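Transcriptional regulator, IclR family (Alicyclobacillus acidocaldarius subsp. acidocaldarius, PDB 5TJJ) probably binds DNA and regulates transcription, as a two-domain IclR-family regulator with a winged helix-turn-helix and a GAF-like C-terminal domain. Local coordinates at residues R16-L21 with D56-D61; A92-V97 with L220-L225; V135-P140 with E199-I204. All coordinates share one frame; numbering follows the deposited sequence.

Contact 1: R16-L21 with D56-D61; sequences RVLKLL and DFVSYD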
loop_
_atom_site.group_PDB
_atom_site.type_symbol
_atom_site.label_atom_id
_atom_site.label_comp_id
_atom_site.label_asym_id
_atom_site.label_seq_id
_atom_site.Cartn_x
_atom_site.Cartn_y
_atom_site.Cartn_z
ATOM N N ARG A 16 6.937 -6.463 -12.958
ATOM C CA ARG A 16 8.180 -5.709 -13.186
ATOM C C ARG A 16 7.887 -4.295 -13.730
ATOM O O ARG A 16 8.542 -3.327 -13.360
ATOM C CB ARG A 16 9.133 -6.446 -14.152
ATOM C CG ARG A 16 9.830 -7.678 -13.593
ATOM C CD ARG A 16 10.696 -8.328 -14.677
ATOM N NE ARG A 16 11.953 -7.594 -14.884
ATOM C CZ ARG A 16 12.690 -7.558 -16.006
ATOM N NH1 ARG A 16 12.315 -8.212 -17.089
ATOM N NH2 ARG A 16 13.813 -6.849 -16.046
ATOM N N VAL A 17 6.906 -4.193 -14.624
ATOM C CA VAL A 17 6.485 -2.917 -15.176
ATOM C C VAL A 17 6.014 -2.000 -14.053
ATOM O O VAL A 17 6.435 -0.845 -13.983
ATOM C CB VAL A 17 5.402 -3.128 -16.251
ATOM C CG1 VAL A 17 4.630 -1.844 -16.560
ATOM C CG2 VAL A 17 6.052 -3.668 -17.515
ATOM N N LEU A 18 5.178 -2.525 -13.158
ATOM C CA LEU A 18 4.631 -1.703 -12.095
ATOM C C LEU A 18 5.677 -1.316 -11.072
ATOM O O LEU A 18 5.668 -0.186 -10.563
ATOM C CB LEU A 18 3.459 -2.392 -11.425
ATOM C CG LEU A 18 2.257 -2.631 -12.341
ATOM C CD1 LEU A 18 1.250 -3.535 -11.645
ATOM C CD2 LEU A 18 1.605 -1.312 -12.729
ATOM N N LYS A 19 6.585 -2.231 -10.782
ATOM C CA LYS A 19 7.709 -1.907 -9.900
ATOM C C LYS A 19 8.590 -0.817 -10.472
ATOM O O LYS A 19 9.053 0.015 -9.730
ATOM C CB LYS A 19 8.538 -3.141 -9.555
ATOM C CG LYS A 19 7.773 -4.065 -8.634
ATOM C CD LYS A 19 8.423 -5.423 -8.406
ATOM C CE LYS A 19 7.393 -6.335 -7.754
ATOM N NZ LYS A 19 7.975 -7.589 -7.214
ATOM N N LEU A 20 8.787 -0.807 -11.785
ATOM C CA LEU A 20 9.589 0.224 -12.446
ATOM C C LEU A 20 8.915 1.587 -12.407
ATOM O O LEU A 20 9.562 2.589 -12.090
ATOM C CB LEU A 20 9.872 -0.150 -13.903
ATOM C CG LEU A 20 10.720 0.866 -14.663
ATOM C CD1 LEU A 20 12.156 0.859 -14.158
ATOM C CD2 LEU A 20 10.697 0.576 -16.153
ATOM N N LEU A 21 7.626 1.625 -12.726
ATOM C CA LEU A 21 6.877 2.889 -12.714
ATOM C C LEU A 21 6.698 3.531 -11.337
ATOM O O LEU A 21 6.248 4.661 -11.244
ATOM C CB LEU A 21 5.522 2.712 -13.404
ATOM C CG LEU A 21 5.639 2.391 -14.912
ATOM C CD1 LEU A 21 4.260 2.160 -15.492
ATOM C CD2 LEU A 21 6.369 3.497 -15.679
ATOM N N ASP A 56 -7.133 -0.114 -15.297
ATOM C CA ASP A 56 -6.803 1.098 -14.521
ATOM C C ASP A 56 -5.631 0.891 -13.501
ATOM O O ASP A 56 -5.488 1.656 -12.534
ATOM C CB ASP A 56 -8.060 1.694 -13.851
ATOM C CG ASP A 56 -9.161 2.143 -14.881
ATOM O OD1 ASP A 56 -8.986 3.239 -15.447
ATOM O OD2 ASP A 56 -10.202 1.435 -15.118
ATOM N N PHE A 57 -4.796 -0.132 -13.726
ATOM C CA PHE A 57 -3.576 -0.350 -12.953
ATOM C C PHE A 57 -2.404 0.496 -13.493
ATOM O O PHE A 57 -1.416 0.728 -12.782
ATOM C CB PHE A 57 -3.165 -1.822 -12.989
ATOM C CG PHE A 57 -3.984 -2.740 -12.096
ATOM C CD1 PHE A 57 -5.275 -2.436 -11.682
ATOM C CD2 PHE A 57 -3.468 -3.982 -11.744
ATOM C CE1 PHE A 57 -6.006 -3.338 -10.895
ATOM C CE2 PHE A 57 -4.199 -4.883 -10.958
ATOM C CZ PHE A 57 -5.467 -4.561 -10.527
ATOM N N VAL A 58 -2.522 0.945 -14.748
ATOM C CA VAL A 58 -1.580 1.872 -15.392
ATOM C C VAL A 58 -2.391 2.986 -16.035
ATOM O O VAL A 58 -3.539 2.767 -16.405
ATOM C CB VAL A 58 -0.725 1.112 -16.452
ATOM C CG1 VAL A 58 -0.141 2.043 -17.509
ATOM C CG2 VAL A 58 0.381 0.310 -15.758
ATOM N N SER A 59 -1.825 4.181 -16.171
ATOM C CA SER A 59 -2.426 5.178 -17.083
ATOM C C SER A 59 -1.463 5.650 -18.134
ATOM O O SER A 59 -0.258 5.480 -18.030
ATOM C CB SER A 59 -3.065 6.366 -16.351
ATOM O OG SER A 59 -2.423 6.633 -15.133
ATOM N N TYR A 60 -2.044 6.230 -19.171
ATOM C CA TYR A 60 -1.310 6.704 -20.336
ATOM C C TYR A 60 -1.746 8.154 -20.576
ATOM O O TYR A 60 -2.915 8.496 -20.438
ATOM C CB TYR A 60 -1.620 5.784 -21.523
ATOM C CG TYR A 60 -0.984 6.175 -22.839
ATOM C CD1 TYR A 60 0.386 6.016 -23.043
ATOM C CD2 TYR A 60 -1.753 6.670 -23.899
ATOM C CE1 TYR A 60 0.982 6.345 -24.242
ATOM C CE2 TYR A 60 -1.158 7.006 -25.105
ATOM C CZ TYR A 60 0.213 6.843 -25.270
ATOM O OH TYR A 60 0.843 7.189 -26.462
ATOM N N ASP A 61 -0.792 9.008 -20.892
ATOM C CA ASP A 61 -1.060 10.383 -21.213
ATOM C C ASP A 61 -0.838 10.493 -22.736
ATOM O O ASP A 61 0.300 10.390 -23.199
ATOM C CB ASP A 61 -0.115 11.274 -20.407
ATOM C CG ASP A 61 -0.183 12.727 -20.809
ATOM O OD1 ASP A 61 -1.043 13.114 -21.630
ATOM O OD2 ASP A 61 0.644 13.492 -20.293
#
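Leu18 and Val58 form the main apolar contact between the N-terminal helix and the first strand of the wing hairpin. Methyl CD2 of Leu18 lies 3.6 Å from CG2 of Val58, and the two side chains cross obliquely. Val58 carries CG1 anti to its own N (chi1 158°), which leaves CG2 as the methyl that faces the helix. One turn further on, Leu21 CD1 approaches the same CG2 more loosely, at 4.3 Å, so a single valine methyl serves two leucines.

Besides these methyl contacts there is a van der Waals touch on the backbone: Leu18 CD2 rests 3.6 Å from Phe57 O, just before strand 58-61 begins. No hydrogen bond joins the two segments. Asp56, with positive phi, ends the preceding helix in a Schellman motif and, through Phe57, leads the chain into strand 58-61.

Leu52 of helix 42-54 and Leu69 of strand 66-69 extend the same core, that of a winged helix-turn-helix domain. Leu18 also packs on Phe57 of the second subunit, placing the contact beside the dimer interface. Between 16-21 and 56-61 no directional bond sets the fit; apart from the touch on Phe57 O, the contact rests on buried methyl groups and the exclusion of water.

Contact 2: A92-V97 with L220-L225; sequences AELHQV and LVLSCL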
loop_
_atom_site.group_PDB
_atom_site.type_symbol
_atom_site.label_atom_id
_atom_site.label_comp_id
_atom_site.label_asym_id
_atom_site.label_seq_id
_atom_site.Cartn_x
_atom_site.Cartn_y
_atom_site.Cartn_z
ATOM N N ALA A 92 5.590 -12.033 10.314
ATOM C CA ALA A 92 5.379 -13.338 9.685
ATOM C C ALA A 92 6.661 -13.884 9.065
ATOM O O ALA A 92 6.969 -15.059 9.181
ATOM C CB ALA A 92 4.278 -13.253 8.637
ATOM N N GLU A 93 7.412 -13.016 8.421
ATOM C CA GLU A 93 8.701 -13.396 7.872
ATOM C C GLU A 93 9.710 -13.740 9.009
ATOM O O GLU A 93 10.565 -14.603 8.829
ATOM C CB GLU A 93 9.189 -12.272 6.946
ATOM C CG GLU A 93 10.290 -12.646 5.984
ATOM C CD GLU A 93 9.859 -13.462 4.772
ATOM O OE1 GLU A 93 8.675 -13.401 4.347
ATOM O OE2 GLU A 93 10.757 -14.169 4.237
ATOM N N LEU A 94 9.601 -13.099 10.176
ATOM C CA LEU A 94 10.438 -13.467 11.316
ATOM C C LEU A 94 10.208 -14.883 11.799
ATOM O O LEU A 94 11.145 -15.522 12.256
ATOM C CB LEU A 94 10.231 -12.541 12.512
ATOM C CG LEU A 94 10.800 -11.127 12.476
ATOM C CD1 LEU A 94 10.618 -10.502 13.851
ATOM C CD2 LEU A 94 12.262 -11.114 12.058
ATOM N N HIS A 95 8.962 -15.345 11.759
ATOM C CA HIS A 95 8.660 -16.738 12.091
ATOM C C HIS A 95 9.295 -17.705 11.115
ATOM O O HIS A 95 9.732 -18.775 11.533
ATOM C CB HIS A 95 7.166 -17.003 12.194
ATOM C CG HIS A 95 6.542 -16.453 13.435
ATOM N ND1 HIS A 95 6.136 -15.136 13.549
ATOM C CD2 HIS A 95 6.244 -17.038 14.616
ATOM C CE1 HIS A 95 5.610 -14.933 14.744
ATOM N NE2 HIS A 95 5.662 -16.071 15.412
ATOM N N GLN A 96 9.387 -17.330 9.843
ATOM C CA GLN A 96 10.111 -18.162 8.852
ATOM C C GLN A 96 11.602 -18.280 9.197
ATOM O O GLN A 96 12.207 -19.344 9.065
ATOM C CB GLN A 96 10.026 -17.578 7.449
ATOM C CG GLN A 96 8.633 -17.299 6.891
ATOM C CD GLN A 96 7.938 -18.531 6.376
ATOM O OE1 GLN A 96 8.104 -19.633 6.912
ATOM N NE2 GLN A 96 7.139 -18.353 5.330
ATOM N N VAL A 97 12.182 -17.160 9.607
ATOM C CA VAL A 97 13.590 -17.054 9.960
ATOM C C VAL A 97 13.890 -17.903 11.185
ATOM O O VAL A 97 14.875 -18.634 11.200
ATOM C CB VAL A 97 13.992 -15.582 10.243
ATOM C CG1 VAL A 97 15.384 -15.502 10.838
ATOM C CG2 VAL A 97 13.940 -14.760 8.968
ATOM N N LEU A 220 14.440 -0.041 10.529
ATOM C CA LEU A 220 14.123 -1.328 11.081
ATOM C C LEU A 220 15.314 -2.233 10.919
ATOM O O LEU A 220 16.024 -2.150 9.902
ATOM C CB LEU A 220 12.931 -1.924 10.335
ATOM C CG LEU A 220 11.540 -1.356 10.621
ATOM C CD1 LEU A 220 10.512 -2.078 9.734
ATOM C CD2 LEU A 220 11.198 -1.480 12.104
ATOM N N VAL A 221 15.522 -3.112 11.895
ATOM C CA VAL A 221 16.560 -4.138 11.813
ATOM C C VAL A 221 15.946 -5.474 12.175
ATOM O O VAL A 221 15.100 -5.527 13.039
ATOM C CB VAL A 221 17.732 -3.797 12.720
ATOM C CG1 VAL A 221 18.693 -4.978 12.888
ATOM C CG2 VAL A 221 18.484 -2.574 12.170
ATOM N N LEU A 222 16.336 -6.523 11.457
ATOM C CA LEU A 222 15.950 -7.875 11.770
ATOM C C LEU A 222 17.147 -8.521 12.402
ATOM O O LEU A 222 18.230 -8.460 11.851
ATOM C CB LEU A 222 15.577 -8.698 10.523
ATOM C CG LEU A 222 14.611 -8.137 9.508
ATOM C CD1 LEU A 222 14.292 -9.211 8.495
ATOM C CD2 LEU A 222 13.332 -7.695 10.183
ATOM N N SER A 223 16.922 -9.203 13.521
ATOM C CA SER A 223 18.000 -9.801 14.296
ATOM C C SER A 223 17.652 -11.197 14.818
ATOM O O SER A 223 16.497 -11.508 15.029
ATOM C CB SER A 223 18.318 -8.882 15.445
ATOM O OG SER A 223 19.432 -9.376 16.141
ATOM N N CYS A 224 18.671 -12.024 15.017
ATOM C CA CYS A 224 18.524 -13.392 15.556
ATOM C C CYS A 224 19.358 -13.497 16.818
ATOM O O CYS A 224 20.541 -13.132 16.817
ATOM C CB CYS A 224 19.052 -14.435 14.566
ATOM S SG CYS A 224 17.788 -15.080 13.486
ATOM N N LEU A 225 18.761 -14.018 17.878
ATOM C CA LEU A 225 19.483 -14.288 19.120
ATOM C C LEU A 225 19.693 -15.783 19.280
ATOM O O LEU A 225 18.794 -16.569 18.998
ATOM C CB LEU A 225 18.737 -13.722 20.339
ATOM C CG LEU A 225 18.389 -12.224 20.259
ATOM C CD1 LEU A 225 17.700 -11.772 21.540
ATOM C CD2 LEU A 225 19.616 -11.367 19.989
#
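Glu93 OE2 is gripped from helix 233-253, by a hydrogen bond with Ser246 OG and by a long, weak ion pair with Lys249 NZ; from the same helical turn Val97 and Leu94 meet Cys224 and Leu222. No hydrogen bond joins 92-97 to 220-225; the contact is made by four buried side chains in two pairs. In the first, Val97 CG1 comes to 3.6 Å from Cys224 SG. That methyl is anti to the valine N (chi1 170°), a torsion that carries it toward the strand.

The second pair lies one helical turn earlier and two residues back along the strand, where the CD2 methyls of Leu94 and Leu222 meet at 4.0 Å, their side chains set at a slant to each other. Leu222 and Cys224 thus both serve the helix, whereas Ser223 between them points away and sends its OG to Val207 O on the adjacent strand.

Leu243 and Ser246 also touch Leu222, and Leu107 of strand 104-110 touches both leucines, so the pairs belong to a wider helix-sheet interface. On the opposite face of the sheet, Val221 packs on helix 144-151. An antiparallel sheet with helices laid against it in this way is typical of the GAF-like C-terminal domain of IclR regulators.

Contact 3: V135-P140 with E199-I204; sequences VGQQFP and ELWPGI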
loop_
_atom_site.group_PDB
_atom_site.type_symbol
_atom_site.label_atom_id
_atom_site.label_comp_id
_atom_site.label_asym_id
_atom_site.label_seq_id
_atom_site.Cartn_x
_atom_site.Cartn_y
_atom_site.Cartn_z
ATOM N N VAL A 135 9.227 -7.576 24.269
ATOM C CA VAL A 135 8.662 -6.556 23.400
ATOM C C VAL A 135 8.458 -5.273 24.237
ATOM O O VAL A 135 7.813 -5.288 25.306
ATOM C CB VAL A 135 7.362 -7.050 22.701
ATOM C CG1 VAL A 135 6.660 -5.944 21.943
ATOM C CG2 VAL A 135 7.698 -8.178 21.720
ATOM N N GLY A 136 9.065 -4.187 23.765
ATOM C CA GLY A 136 9.052 -2.911 24.465
ATOM C C GLY A 136 10.373 -2.503 25.092
ATOM O O GLY A 136 10.556 -1.332 25.406
ATOM N N GLN A 137 11.302 -3.438 25.264
ATOM C CA GLN A 137 12.604 -3.079 25.796
ATOM C C GLN A 137 13.341 -2.155 24.835
ATOM O O GLN A 137 13.408 -2.425 23.632
ATOM C CB GLN A 137 13.462 -4.308 26.077
ATOM C CG GLN A 137 14.545 -4.045 27.126
ATOM C CD GLN A 137 15.463 -5.242 27.373
ATOM O OE1 GLN A 137 15.310 -6.315 26.767
ATOM N NE2 GLN A 137 16.431 -5.060 28.263
ATOM N N GLN A 138 13.883 -1.078 25.391
ATOM C CA GLN A 138 14.638 -0.096 24.659
ATOM C C GLN A 138 16.110 -0.226 24.974
ATOM O O GLN A 138 16.481 -0.611 26.079
ATOM C CB GLN A 138 14.192 1.311 25.012
ATOM C CG GLN A 138 12.693 1.550 24.937
ATOM C CD GLN A 138 12.340 3.022 25.054
ATOM O OE1 GLN A 138 13.086 3.899 24.606
ATOM N NE2 GLN A 138 11.207 3.302 25.656
ATOM N N PHE A 139 16.937 0.116 23.993
ATOM C CA PHE A 139 18.388 0.035 24.097
ATOM C C PHE A 139 19.026 1.250 23.436
ATOM O O PHE A 139 18.388 1.925 22.623
ATOM C CB PHE A 139 18.903 -1.171 23.328
ATOM C CG PHE A 139 18.250 -2.452 23.697
ATOM C CD1 PHE A 139 18.741 -3.214 24.730
ATOM C CD2 PHE A 139 17.151 -2.908 22.983
ATOM C CE1 PHE A 139 18.148 -4.420 25.066
ATOM C CE2 PHE A 139 16.557 -4.112 23.301
ATOM C CZ PHE A 139 17.053 -4.871 24.348
ATOM N N PRO A 140 20.302 1.509 23.753
ATOM C CA PRO A 140 21.005 2.526 22.993
ATOM C C PRO A 140 21.255 2.051 21.566
ATOM O O PRO A 140 21.465 0.845 21.331
ATOM C CB PRO A 140 22.325 2.672 23.744
ATOM C CG PRO A 140 22.541 1.320 24.322
ATOM C CD PRO A 140 21.174 0.889 24.769
ATOM N N GLU A 199 27.880 -8.878 23.813
ATOM C CA GLU A 199 28.118 -7.437 23.949
ATOM C C GLU A 199 27.093 -6.764 24.848
ATOM O O GLU A 199 27.450 -5.847 25.571
ATOM C CB GLU A 199 28.218 -6.756 22.590
ATOM C CG GLU A 199 29.531 -7.086 21.880
ATOM C CD GLU A 199 29.628 -6.515 20.464
ATOM O OE1 GLU A 199 29.267 -5.326 20.245
ATOM O OE2 GLU A 199 30.079 -7.253 19.553
ATOM N N LEU A 200 25.845 -7.222 24.841
ATOM C CA LEU A 200 24.875 -6.792 25.871
ATOM C C LEU A 200 24.615 -7.814 26.971
ATOM O O LEU A 200 24.452 -7.434 28.116
ATOM C CB LEU A 200 23.526 -6.433 25.259
ATOM C CG LEU A 200 23.475 -5.166 24.429
ATOM C CD1 LEU A 200 22.034 -4.979 23.981
ATOM C CD2 LEU A 200 23.991 -3.935 25.161
ATOM N N TRP A 201 24.524 -9.094 26.622
ATOM C CA TRP A 201 24.177 -10.134 27.593
ATOM C C TRP A 201 25.237 -11.211 27.584
ATOM O O TRP A 201 25.510 -11.782 26.542
ATOM C CB TRP A 201 22.850 -10.762 27.213
ATOM C CG TRP A 201 21.708 -9.835 27.267
ATOM C CD1 TRP A 201 21.193 -9.264 28.374
ATOM C CD2 TRP A 201 20.916 -9.390 26.173
ATOM N NE1 TRP A 201 20.139 -8.468 28.043
ATOM C CE2 TRP A 201 19.937 -8.535 26.695
ATOM C CE3 TRP A 201 20.942 -9.624 24.795
ATOM C CZ2 TRP A 201 18.969 -7.922 25.899
ATOM C CZ3 TRP A 201 19.978 -9.000 23.987
ATOM C CH2 TRP A 201 19.001 -8.169 24.551
ATOM N N PRO A 202 25.835 -11.512 28.743
ATOM C CA PRO A 202 26.784 -12.628 28.728
ATOM C C PRO A 202 26.095 -13.894 28.215
ATOM O O PRO A 202 24.940 -14.128 28.556
ATOM C CB PRO A 202 27.192 -12.780 30.182
ATOM C CG PRO A 202 26.734 -11.553 30.864
ATOM C CD PRO A 202 25.560 -11.041 30.100
ATOM N N GLY A 203 26.776 -14.628 27.335
ATOM C CA GLY A 203 26.258 -15.882 26.763
ATOM C C GLY A 203 25.398 -15.795 25.519
ATOM O O GLY A 203 25.113 -16.822 24.914
ATOM N N ILE A 204 25.014 -14.582 25.111
ATOM C CA ILE A 204 24.063 -14.388 24.025
ATOM C C ILE A 204 24.736 -13.774 22.794
ATOM O O ILE A 204 25.400 -12.748 22.885
ATOM C CB ILE A 204 22.915 -13.482 24.471
ATOM C CG1 ILE A 204 22.214 -14.075 25.683
ATOM C CG2 ILE A 204 21.927 -13.211 23.320
ATOM C CD1 ILE A 204 21.474 -15.350 25.404
#
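Phe139 and Trp201 each set CG anti to the carbonyl carbon (chi1 -53° and -64°), and these rotations send the two rings toward each other from strand and loop. They meet obliquely: the planes of the phenyl ring and the indole six-membered ring stand at 85°, with centroids 5.8 Å apart. Trp201 CZ2 lies 3.7 Å from Phe139 CE1, and Trp201 CH2 is 3.8 Å from Phe139 CZ.

Leu200 adds an aliphatic partner, its CD1 methyl reaching 3.8 Å from Phe139 CD1, while its CB lies over one face of the indole, toward the rim. At the indole edge, near the ring plane, Gln137 OE1 comes within 4.1 Å of Trp201 CZ2. Replacing Phe139 with an alanine would probably open a gap beside Leu200 CD1 and leave the indole of Trp201 freer to turn.

Trp201 also begins a type II beta turn, closed by the 3.2 Å bond from Ile204 N to Trp201 O. Strand 138-140 runs antiparallel to strand 115-122, whose Tyr118 meets both aromatic rings. Phe146 of helix 144-151 packs against Phe139 and Leu200, so the loop between strands 194-197 and 204-212 packs against strand 138-140, an edge strand of the six-stranded sheet within the chain.

How the contacts relate
Contact 1 belongs to the helix-turn-helix domain, and contacts 2 and 3 to the C-terminal domain. Centre to centre, contact 1 lies about 32 Å from contact 2 and about 44 Å from contact 3, with nearest atoms about 13 and 29 Å away, so it touches neither. Contacts 2 and 3 are closer, centres about 16 Å and nearest atoms about 4 Å apart, without touching. Contact 3 is nested within the chain loop that contact 2 closes, and both reach the six-stranded sheet. Phe146 of helix 144-151 packs on Val221 of segment 220-225, on the face opposite contact 2's own pairs, and on Phe139 and Leu200 of contact 3. Only contact 1 is touched by the second subunit.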